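PDB 7BUG: terminal oxygenase component of carbazole from Janthinobacterium sp., which catalyses the angular dioxygenation of carbazole, adding oxygen at C-9a and C-1, with the help of a Rieske [2Fe-2S] cluster and a mononuclear iron. Local coordinates for residues A[62-67]-A[133-138]. Sequence-based numbering, arbitrary orientation.
Sequences LYCLKD and VFIYLG
Leu62 is folded with CG beside its backbone N (chi1 -65°) and then extended, which carries CD1 out to Val133. The two methyls of Val133 form a fork that faces the leucine methyl. CD1 of Leu62 lies 3.7 Å from CG1 of Val133 and also 3.7 Å from CG2 of Val133, so the leucine methyl rests against the notch between the two valine methyls. The two side chains approach at a slant.

One pair further along, Cys64 sets SG opposite its backbone N across the CA–CB bond (chi1 179°), beside the carbonyl carbon. Ile135 reaches it with the far end of its longer branch. SG of Cys64 and CD1 of Ile135 are 4.1 Å apart, an ordinary van der Waals distance for sulfur against a methyl.

Strands 61-66 and 132-137 belong to one antiparallel sheet but are not neighbours in it. Strand 123-129 runs between them. The CA atoms of Leu62 and Val133 are 8.6 Å apart, and those of Cys64 and Ile135 7.8 Å. Val126 on the middle strand touches both Cys64 and Val133. Leu48 of strand 44-48, an outer strand of the same sheet, packs on Ile135, consistent with the closed, barrel-like curl of a Rieske domain.

All four touching residues are buried. Their side chains meet by van der Waals contact alone, and the cysteine sulfur takes part as an apolar surface. This Cys64 is not a cluster ligand. The contact therefore has no directional bond and depends on the fit of methyls and sulfur over the middle strand.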
# COMPACT_ATOMS: atom_id res chain seq x y z
N LEU A 62 -15.97 34.27 1.61
CA LEU A 62 -15.13 33.05 1.70
C LEU A 62 -13.64 33.40 1.78
O LEU A 62 -13.13 34.37 1.18
CB LEU A 62 -15.41 32.15 0.51
CG LEU A 62 -16.81 31.56 0.42
CD1 LEU A 62 -16.90 30.63 -0.77
CD2 LEU A 62 -17.21 30.85 1.67
N TYR A 63 -12.92 32.59 2.58
CA TYR A 63 -11.47 32.74 2.75
C TYR A 63 -10.86 31.33 2.68
O TYR A 63 -11.54 30.36 3.08
CB TYR A 63 -11.16 33.34 4.12
CG TYR A 63 -11.69 34.74 4.32
CD1 TYR A 63 -12.97 34.94 4.77
CD2 TYR A 63 -10.90 35.81 3.99
CE1 TYR A 63 -13.46 36.22 4.95
CE2 TYR A 63 -11.36 37.11 4.21
CZ TYR A 63 -12.64 37.30 4.69
OH TYR A 63 -13.07 38.61 4.86
N CYS A 64 -9.63 31.25 2.20
CA CYS A 64 -8.93 29.96 2.02
C CYS A 64 -7.53 30.09 2.60
O CYS A 64 -6.75 30.94 2.12
CB CYS A 64 -8.92 29.60 0.55
SG CYS A 64 -8.05 28.04 0.25
N LEU A 65 -7.19 29.21 3.55
CA LEU A 65 -5.86 29.08 4.18
C LEU A 65 -5.34 27.69 3.89
O LEU A 65 -6.14 26.75 3.81
CB LEU A 65 -5.96 29.19 5.71
CG LEU A 65 -5.97 30.57 6.32
CD1 LEU A 65 -6.30 30.44 7.79
CD2 LEU A 65 -4.60 31.23 6.13
N LYS A 66 -4.05 27.58 3.70
CA LYS A 66 -3.45 26.22 3.63
C LYS A 66 -3.72 25.53 4.97
O LYS A 66 -3.42 26.06 6.01
CB LYS A 66 -1.99 26.28 3.24
CG LYS A 66 -1.34 24.90 3.25
CD LYS A 66 -0.02 24.97 2.50
CE LYS A 66 -0.19 25.12 1.02
NZ LYS A 66 1.04 24.76 0.29
N ASP A 67 -4.18 24.29 4.91
CA ASP A 67 -4.45 23.48 6.11
C ASP A 67 -3.18 22.77 6.55
O ASP A 67 -3.08 21.54 6.46
CB ASP A 67 -5.58 22.52 5.79
CG ASP A 67 -6.09 21.72 6.99
OD1 ASP A 67 -5.84 22.12 8.15
OD2 ASP A 67 -6.84 20.75 6.73
N VAL A 133 -18.16 27.33 -5.60
CA VAL A 133 -16.99 27.90 -4.90
C VAL A 133 -15.75 27.59 -5.73
O VAL A 133 -15.42 26.40 -5.86
CB VAL A 133 -16.86 27.33 -3.48
CG1 VAL A 133 -15.59 27.80 -2.78
CG2 VAL A 133 -18.10 27.63 -2.66
N PHE A 134 -15.06 28.65 -6.17
CA PHE A 134 -13.81 28.51 -6.97
C PHE A 134 -12.63 28.97 -6.14
O PHE A 134 -12.69 30.07 -5.52
CB PHE A 134 -13.93 29.37 -8.22
CG PHE A 134 -14.89 28.89 -9.26
CD1 PHE A 134 -16.24 29.22 -9.25
CD2 PHE A 134 -14.43 28.06 -10.26
CE1 PHE A 134 -17.10 28.71 -10.22
CE2 PHE A 134 -15.29 27.64 -11.27
CZ PHE A 134 -16.61 27.99 -11.25
N ILE A 135 -11.55 28.21 -6.15
CA ILE A 135 -10.27 28.59 -5.52
C ILE A 135 -9.25 28.81 -6.62
O ILE A 135 -9.19 27.98 -7.53
CB ILE A 135 -9.82 27.49 -4.53
CG1 ILE A 135 -10.85 27.35 -3.41
CG2 ILE A 135 -8.42 27.76 -3.99
CD1 ILE A 135 -10.57 26.23 -2.47
N TYR A 136 -8.52 29.90 -6.54
CA TYR A 136 -7.39 30.16 -7.45
C TYR A 136 -6.17 29.49 -6.85
O TYR A 136 -5.63 30.02 -5.88
CB TYR A 136 -7.17 31.65 -7.63
CG TYR A 136 -6.06 31.91 -8.61
CD1 TYR A 136 -6.23 31.67 -9.95
CD2 TYR A 136 -4.82 32.37 -8.18
CE1 TYR A 136 -5.22 31.92 -10.86
CE2 TYR A 136 -3.82 32.65 -9.09
CZ TYR A 136 -4.03 32.43 -10.43
OH TYR A 136 -3.00 32.72 -11.29
N LEU A 137 -5.85 28.28 -7.29
CA LEU A 137 -4.69 27.54 -6.74
C LEU A 137 -3.45 28.04 -7.49
O LEU A 137 -3.04 27.43 -8.44
CB LEU A 137 -4.90 26.04 -6.85
CG LEU A 137 -4.12 25.15 -5.89
CD1 LEU A 137 -2.61 25.30 -6.01
CD2 LEU A 137 -4.53 25.37 -4.45
N GLY A 138 -2.96 29.17 -7.04
CA GLY A 138 -1.84 29.85 -7.69
C GLY A 138 -1.35 30.98 -6.85
O GLY A 138 -1.93 31.33 -5.83